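Local coordinates for protein putative polyketide cyclase SMa1630 (Sinorhizobium meliloti 1021, PDB 4U13) that is of unconfirmed function but, as a SnoaL-like member of the NTF2 clan, is a putative polyketide cyclase, at residues P7-M12 with G101-L106; F14-D17 with D23-S26; A79-R84 with L92-T97. One frame throughout, in Å; residues are numbered along the deposited sequence.

Contact 1: P7-M12 with G101-L106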
loop_
_atom_site.group_PDB
_atom_site.type_symbol
_atom_site.label_atom_id
_atom_site.label_comp_id
_atom_site.label_asym_id
_atom_site.label_seq_id
_atom_site.Cartn_x
_atom_site.Cartn_y
_atom_site.Cartn_z
ATOM N N PRO A 7 6.387 8.274 10.651
ATOM C CA PRO A 7 7.840 8.329 10.392
ATOM C C PRO A 7 8.206 7.504 9.137
ATOM O O PRO A 7 7.606 6.459 8.878
ATOM C CB PRO A 7 8.467 7.680 11.631
ATOM C CG PRO A 7 7.421 7.654 12.674
ATOM C CD PRO A 7 6.071 7.848 12.026
ATOM N N ASP A 8 9.186 7.943 8.360
ATOM C CA ASP A 8 9.525 7.215 7.136
ATOM C C ASP A 8 9.708 5.714 7.364
ATOM O O ASP A 8 9.313 4.906 6.543
ATOM C CB ASP A 8 10.812 7.758 6.533
ATOM C CG ASP A 8 10.604 9.066 5.843
ATOM O OD1 ASP A 8 9.446 9.337 5.470
ATOM O OD2 ASP A 8 11.589 9.818 5.671
ATOM N N ILE A 9 10.353 5.361 8.465
ATOM C CA ILE A 9 10.709 3.994 8.701
ATOM C C ILE A 9 9.489 3.083 8.983
ATOM O O ILE A 9 9.473 1.929 8.580
ATOM C CB ILE A 9 11.772 3.878 9.803
ATOM C CG1 ILE A 9 12.401 2.479 9.795
ATOM C CG2 ILE A 9 11.168 4.173 11.156
ATOM C CD1 ILE A 9 13.194 2.189 8.536
ATOM N N VAL A 10 8.480 3.600 9.683
ATOM C CA VAL A 10 7.263 2.872 9.940
ATOM C C VAL A 10 6.556 2.665 8.604
ATOM O O VAL A 10 6.007 1.598 8.291
ATOM C CB VAL A 10 6.373 3.651 10.893
ATOM C CG1 VAL A 10 4.989 3.035 10.953
ATOM C CG2 VAL A 10 7.006 3.680 12.274
ATOM N N ASN A 11 6.559 3.686 7.797
ATOM C CA ASN A 11 5.969 3.559 6.473
ATOM C C ASN A 11 6.623 2.491 5.570
ATOM O O ASN A 11 5.954 1.823 4.759
ATOM C CB ASN A 11 6.082 4.887 5.811
ATOM C CG ASN A 11 4.926 5.170 4.949
ATOM O OD1 ASN A 11 3.982 5.824 5.398
ATOM N ND2 ASN A 11 4.968 4.678 3.702
HETATM N N MSE A 12 7.933 2.346 5.719
HETATM C CA MSE A 12 8.682 1.325 5.010
HETATM C C MSE A 12 8.283 -0.069 5.463
HETATM O O MSE A 12 8.149 -0.961 4.639
HETATM C CB MSE A 12 10.159 1.604 5.263
HETATM C CG MSE A 12 11.101 0.748 4.399
HETATM SE SE MSE A 12 13.042 1.093 4.848
HETATM C CE MSE A 12 13.018 3.071 4.527
ATOM N N GLY A 101 16.946 5.597 13.087
ATOM C CA GLY A 101 16.396 5.363 11.756
ATOM C C GLY A 101 16.102 3.906 11.437
ATOM O O GLY A 101 15.918 3.579 10.276
ATOM N N ARG A 102 16.118 3.039 12.457
ATOM C CA ARG A 102 15.697 1.649 12.350
ATOM C C ARG A 102 14.684 1.334 13.417
ATOM O O ARG A 102 14.454 2.095 14.329
ATOM C CB ARG A 102 16.868 0.682 12.549
ATOM C CG ARG A 102 17.980 0.777 11.521
ATOM C CD ARG A 102 17.898 -0.283 10.433
ATOM N NE ARG A 102 18.410 0.239 9.166
ATOM C CZ ARG A 102 19.135 -0.441 8.276
ATOM N NH1 ARG A 102 19.468 -1.714 8.474
ATOM N NH2 ARG A 102 19.524 0.173 7.164
ATOM N N ILE A 103 14.087 0.168 13.322
ATOM C CA ILE A 103 13.166 -0.248 14.354
ATOM C C ILE A 103 13.914 -1.105 15.367
ATOM O O ILE A 103 14.544 -2.115 14.983
ATOM C CB ILE A 103 11.971 -0.978 13.709
ATOM C CG1 ILE A 103 11.212 -0.003 12.814
ATOM C CG2 ILE A 103 11.031 -1.586 14.737
ATOM C CD1 ILE A 103 10.311 -0.726 11.852
ATOM N N ALA A 104 13.847 -0.709 16.645
ATOM C CA ALA A 104 14.478 -1.478 17.725
ATOM C C ALA A 104 13.498 -2.405 18.347
ATOM O O ALA A 104 13.883 -3.424 18.893
ATOM C CB ALA A 104 15.010 -0.556 18.783
ATOM N N ARG A 105 12.215 -2.076 18.245
ATOM C CA ARG A 105 11.196 -2.913 18.849
ATOM C C ARG A 105 9.824 -2.687 18.216
ATOM O O ARG A 105 9.482 -1.586 17.827
ATOM C CB ARG A 105 11.103 -2.638 20.346
ATOM C CG ARG A 105 10.178 -3.606 21.062
ATOM C CD ARG A 105 9.805 -3.198 22.488
ATOM N NE ARG A 105 10.552 -4.003 23.451
ATOM C CZ ARG A 105 10.177 -5.184 23.949
ATOM N NH1 ARG A 105 10.995 -5.809 24.801
ATOM N NH2 ARG A 105 9.010 -5.745 23.625
ATOM N N LEU A 106 9.046 -3.757 18.113
ATOM C CA LEU A 106 7.700 -3.681 17.613
ATOM C C LEU A 106 6.862 -4.623 18.434
ATOM O O LEU A 106 7.124 -5.780 18.409
ATOM C CB LEU A 106 7.671 -4.127 16.156
ATOM C CG LEU A 106 6.256 -4.355 15.624
ATOM C CD1 LEU A 106 5.388 -3.139 15.842
ATOM C CD2 LEU A 106 6.234 -4.718 14.152
#
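Ile9 is the residue through which helix 8-19 meets the start of strand 102-108, a helix-on-sheet packing of the NTF2-like fold. Its side chain points at the strand and reaches three consecutive residues. The terminal methyl CD1 lies 3.5 Å from the carbonyl oxygen O of Gly101. A methyl resting on a carbonyl oxygen is a van der Waals contact, and no hydrogen bond joins the two segments. One carbon back, Ile9 CG1 sits 4.1 Å from CG1 of Ile103, and the two branched side chains cross at a slant. The same Ile9 CG1 also comes within 4.3 Å of CA of Arg102, whose CB points away from the helix. The torsion explains the reach: Ile9 CG1 is anti to the backbone N (chi1 -165°), which carries the longer branch out toward the strand. Outside the pair, Ile9 also packs on Ile98 and Ile103 on Phe96, both from strand 90-99. Ile103 itself is held by backbone hydrogen bonds to Thr28 and Ala30. Farther along, the strand bends at a classic beta bulge, where Ala104 and Arg105 both face Thr97. Pro7 stands at the N-cap of the helix, and its carbonyl O accepts a hydrogen bond from the amide N of Asn11 at 3.2 Å.

Contact 2: F14-D17 with D23-S26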
loop_
_atom_site.group_PDB
_atom_site.type_symbol
_atom_site.label_atom_id
_atom_site.label_comp_id
_atom_site.label_asym_id
_atom_site.label_seq_id
_atom_site.Cartn_x
_atom_site.Cartn_y
_atom_site.Cartn_z
ATOM N N PHE A 14 5.275 -1.038 6.549
ATOM C CA PHE A 14 3.973 -1.412 5.996
ATOM C C PHE A 14 3.984 -1.572 4.501
ATOM O O PHE A 14 3.240 -2.393 3.975
ATOM C CB PHE A 14 2.909 -0.389 6.378
ATOM C CG PHE A 14 2.477 -0.520 7.809
ATOM C CD1 PHE A 14 1.739 -1.596 8.197
ATOM C CD2 PHE A 14 2.876 0.386 8.761
ATOM C CE1 PHE A 14 1.344 -1.739 9.511
ATOM C CE2 PHE A 14 2.480 0.269 10.054
ATOM C CZ PHE A 14 1.737 -0.835 10.443
ATOM N N ASP A 15 4.842 -0.834 3.804
ATOM C CA ASP A 15 4.959 -0.955 2.310
ATOM C C ASP A 15 5.546 -2.307 1.928
ATOM O O ASP A 15 5.105 -2.998 0.954
ATOM C CB ASP A 15 5.877 0.117 1.723
ATOM C CG ASP A 15 5.218 1.529 1.660
ATOM O OD1 ASP A 15 3.992 1.628 1.446
ATOM O OD2 ASP A 15 5.934 2.556 1.791
ATOM N N ALA A 16 6.509 -2.690 2.737
ATOM C CA ALA A 16 7.201 -3.953 2.544
ATOM C C ALA A 16 6.375 -5.153 2.967
ATOM O O ALA A 16 6.348 -6.152 2.264
ATOM C CB ALA A 16 8.504 -3.937 3.329
ATOM N N ASP A 17 5.726 -5.040 4.123
ATOM C CA ASP A 17 4.766 -6.015 4.560
ATOM C C ASP A 17 3.738 -6.215 3.447
ATOM O O ASP A 17 3.477 -7.284 2.971
ATOM C CB ASP A 17 4.090 -5.507 5.834
ATOM C CG ASP A 17 3.183 -6.531 6.484
ATOM O OD1 ASP A 17 3.411 -7.731 6.287
ATOM O OD2 ASP A 17 2.263 -6.143 7.250
ATOM N N ASP A 23 13.569 -8.171 1.169
ATOM C CA ASP A 23 14.752 -7.312 1.330
ATOM C C ASP A 23 14.468 -6.071 2.084
ATOM O O ASP A 23 15.213 -5.708 2.993
ATOM C CB ASP A 23 15.312 -6.892 -0.016
ATOM C CG ASP A 23 15.987 -8.018 -0.692
ATOM O OD1 ASP A 23 16.850 -8.655 -0.050
ATOM O OD2 ASP A 23 15.640 -8.301 -1.847
ATOM N N ALA A 24 13.395 -5.400 1.685
ATOM C CA ALA A 24 13.074 -4.108 2.257
ATOM C C ALA A 24 12.731 -4.313 3.730
ATOM O O ALA A 24 13.204 -3.589 4.624
ATOM C CB ALA A 24 11.931 -3.475 1.482
ATOM N N LEU A 25 11.940 -5.338 3.987
ATOM C CA LEU A 25 11.571 -5.713 5.360
ATOM C C LEU A 25 12.794 -6.011 6.241
ATOM O O LEU A 25 12.865 -5.554 7.348
ATOM C CB LEU A 25 10.664 -6.926 5.318
ATOM C CG LEU A 25 9.760 -7.301 6.498
ATOM C CD1 LEU A 25 10.518 -7.982 7.640
ATOM C CD2 LEU A 25 8.920 -6.144 7.004
ATOM N N SER A 26 13.746 -6.789 5.753
ATOM C CA SER A 26 14.927 -7.126 6.535
ATOM C C SER A 26 15.743 -5.875 6.899
ATOM O O SER A 26 16.221 -5.760 8.018
ATOM C CB SER A 26 15.800 -8.123 5.771
ATOM O OG SER A 26 16.494 -7.482 4.711
#
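Ala16 meets Ala24 and Leu25 where helix 8-19 packs against the short helix 22-26. On the first helix, Phe14 points away from this partner, and its ring meets that of Tyr94 with the planes at about 50°. Asp15 follows, with its OD2 in a weak hydrogen bond to ND2 of Asn11, one turn back on the same helix. Ala16 then carries most of the contact. Its CB lies 3.9 Å from CB of Ala24 and 3.8 Å from the backbone N of Leu25. The CB atoms of Ala16 and Leu25 are 4.2 Å apart. With only a methyl group at Ala16 and Ala24, the backbones come close: CA of Ala16 is 5.5 Å from CA of Leu25. Asp17 adds a looser touch. Leu25 CG lies anti to the backbone N (chi1 -160°), and this brings its CD2 to 4.4 Å from N of Asp17. The Asp17 carboxylate is buried and works elsewhere, with OD1 accepting from Trp52 NE1 and, weakly, bonded to Tyr61 OH. On the second helix, Ser26 OG donates to O of Asp23 at 2.8 Å. The result is two consecutive helices packed through small side chains near the N-terminus of the SnoaL-like, NTF2-type fold.

Contact 3: A79-R84 with L92-T97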
loop_
_atom_site.group_PDB
_atom_site.type_symbol
_atom_site.label_atom_id
_atom_site.label_comp_id
_atom_site.label_asym_id
_atom_site.label_seq_id
_atom_site.Cartn_x
_atom_site.Cartn_y
_atom_site.Cartn_z
ATOM N N ALA A 79 -3.959 -0.642 13.127
ATOM C CA ALA A 79 -4.057 -1.191 11.799
ATOM C C ALA A 79 -5.143 -2.243 11.667
ATOM O O ALA A 79 -5.352 -3.074 12.556
ATOM C CB ALA A 79 -2.693 -1.708 11.352
ATOM N N LYS A 80 -5.886 -2.177 10.571
ATOM C CA LYS A 80 -6.926 -3.156 10.340
ATOM C C LYS A 80 -6.224 -4.327 9.702
ATOM O O LYS A 80 -5.524 -4.198 8.715
ATOM C CB LYS A 80 -8.040 -2.638 9.462
ATOM C CG LYS A 80 -9.235 -3.589 9.478
ATOM C CD LYS A 80 -10.344 -3.163 8.511
ATOM C CE LYS A 80 -9.992 -3.517 7.078
ATOM N NZ LYS A 80 -10.666 -2.603 6.113
ATOM N N VAL A 81 -6.361 -5.470 10.327
ATOM C CA VAL A 81 -5.765 -6.704 9.817
ATOM C C VAL A 81 -6.866 -7.609 9.292
ATOM O O VAL A 81 -7.833 -7.886 9.970
ATOM C CB VAL A 81 -4.966 -7.413 10.911
ATOM C CG1 VAL A 81 -4.344 -8.642 10.358
ATOM C CG2 VAL A 81 -3.929 -6.432 11.427
ATOM N N SER A 82 -6.674 -8.120 8.099
ATOM C CA SER A 82 -7.721 -8.778 7.391
ATOM C C SER A 82 -7.092 -10.025 6.797
ATOM O O SER A 82 -5.986 -9.952 6.266
ATOM C CB SER A 82 -8.148 -7.804 6.282
ATOM O OG SER A 82 -9.361 -8.195 5.702
ATOM N N GLY A 83 -7.789 -11.160 6.832
ATOM C CA GLY A 83 -7.272 -12.379 6.147
ATOM C C GLY A 83 -7.966 -13.684 6.499
ATOM O O GLY A 83 -9.067 -13.682 7.056
ATOM N N ARG A 84 -7.303 -14.780 6.162
ATOM C CA ARG A 84 -7.783 -16.131 6.413
ATOM C C ARG A 84 -7.331 -16.557 7.839
ATOM O O ARG A 84 -6.310 -17.211 8.027
ATOM C CB ARG A 84 -7.291 -17.115 5.311
ATOM C CG ARG A 84 -7.819 -18.563 5.438
ATOM C CD ARG A 84 -7.152 -19.644 4.525
ATOM N NE ARG A 84 -5.667 -19.557 4.502
ATOM C CZ ARG A 84 -4.934 -18.801 3.659
ATOM N NH1 ARG A 84 -3.601 -18.785 3.756
ATOM N NH2 ARG A 84 -5.518 -18.051 2.716
ATOM N N LEU A 92 -5.731 -3.768 15.339
ATOM C CA LEU A 92 -4.611 -3.978 16.265
ATOM C C LEU A 92 -3.767 -2.735 16.389
ATOM O O LEU A 92 -3.736 -1.921 15.492
ATOM C CB LEU A 92 -3.688 -5.107 15.741
ATOM C CG LEU A 92 -4.252 -6.519 15.850
ATOM C CD1 LEU A 92 -3.427 -7.558 15.094
ATOM C CD2 LEU A 92 -4.348 -6.866 17.332
ATOM N N THR A 93 -3.044 -2.646 17.496
ATOM C CA THR A 93 -2.107 -1.582 17.705
ATOM C C THR A 93 -0.694 -2.076 17.542
ATOM O O THR A 93 -0.263 -2.984 18.231
ATOM C CB THR A 93 -2.272 -0.928 19.098
ATOM O OG1 THR A 93 -3.588 -0.364 19.196
ATOM C CG2 THR A 93 -1.232 0.208 19.287
ATOM N N TYR A 94 -0.002 -1.470 16.590
ATOM C CA TYR A 94 1.422 -1.707 16.365
ATOM C C TYR A 94 2.259 -0.610 17.059
ATOM O O TYR A 94 2.224 0.547 16.634
ATOM C CB TYR A 94 1.707 -1.675 14.853
ATOM C CG TYR A 94 1.317 -2.915 14.036
ATOM C CD1 TYR A 94 -0.004 -3.421 14.036
ATOM C CD2 TYR A 94 2.266 -3.562 13.241
ATOM C CE1 TYR A 94 -0.361 -4.542 13.283
ATOM C CE2 TYR A 94 1.930 -4.676 12.474
ATOM C CZ TYR A 94 0.615 -5.166 12.489
ATOM O OH TYR A 94 0.295 -6.258 11.711
ATOM N N SER A 95 3.001 -0.972 18.102
ATOM C CA SER A 95 3.871 -0.010 18.792
ATOM C C SER A 95 5.292 -0.172 18.386
ATOM O O SER A 95 5.923 -1.137 18.718
ATOM C CB SER A 95 3.799 -0.169 20.320
ATOM O OG SER A 95 2.471 0.043 20.749
ATOM N N PHE A 96 5.805 0.812 17.701
ATOM C CA PHE A 96 7.147 0.738 17.153
ATOM C C PHE A 96 8.086 1.595 17.990
ATOM O O PHE A 96 7.756 2.734 18.312
ATOM C CB PHE A 96 7.175 1.359 15.764
ATOM C CG PHE A 96 6.441 0.588 14.687
ATOM C CD1 PHE A 96 5.052 0.774 14.490
ATOM C CD2 PHE A 96 7.139 -0.220 13.776
ATOM C CE1 PHE A 96 4.382 0.111 13.458
ATOM C CE2 PHE A 96 6.487 -0.851 12.730
ATOM C CZ PHE A 96 5.105 -0.700 12.580
ATOM N N THR A 97 9.267 1.076 18.292
ATOM C CA THR A 97 10.336 1.862 18.880
ATOM C C THR A 97 11.445 1.977 17.874
ATOM O O THR A 97 11.938 0.981 17.346
ATOM C CB THR A 97 10.874 1.229 20.164
ATOM O OG1 THR A 97 9.759 0.943 21.026
ATOM C CG2 THR A 97 11.820 2.159 20.871
#
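Ala79 and Leu92 form an antiparallel hydrogen-bonded pair in the beta hairpin of strands 74-82 and 90-99. The amide N of Ala79 donates to O of Leu92 at 2.7 Å, with an N-H...O angle of 166°. In return Leu92 N reaches O of Ala79 at 2.9 Å. Both side chains lie on one face of the sheet, where Val81 and Tyr94 join them. CD1 of Leu92 meets CG2 of Val81 at 3.9 Å. On Val81 it is CG2, the methyl beside the backbone N, that does the touching. The same methyl lies at the edge of the Tyr94 ring, near the ring plane, 4.2 Å from Tyr94 OH. It sits beside the CE1 and OH edge of that ring. Tyr94 has CG anti to its carbonyl carbon (chi1 -77°), which lays the CD1-CE1 side of the ring beside Ala79. Ala79 CB approaches it obliquely, 4.1 Å from CE1. The axes of strands 79-82 and 92-97 run 120° apart, far from the 180° of a straight antiparallel pair, consistent with a strongly twisted hairpin. Strand 102-108 lies on the other side of strand 90-99, and its Ile108 touches Leu92 and Tyr94. Helix 8-19 packs on this face, with Tyr13 against Tyr94. On the outer strand 62-71, Ala63 also touches Tyr94.

How the contacts relate
Contacts 1 and 2 both use helix 8-19, at successive parts of its length. Contact 1 sets it against the sheet and is partly buried, whereas contact 2 sets it against another helix and is buried. Contact 3 is also buried but lies within the sheet, and it alone has hydrogen bonds between its segments; the other two rely on apolar packing. Contacts 1 and 3 meet through the neighbouring strands 102-108 and 90-99, for example where CD1 of Leu106 packs on O of Ser95. Contacts 2 and 3 meet where the ring of Phe14 packs on that of Phe96. Along the chain, contacts 2 and 3 both lie inside the loop that contact 1 closes.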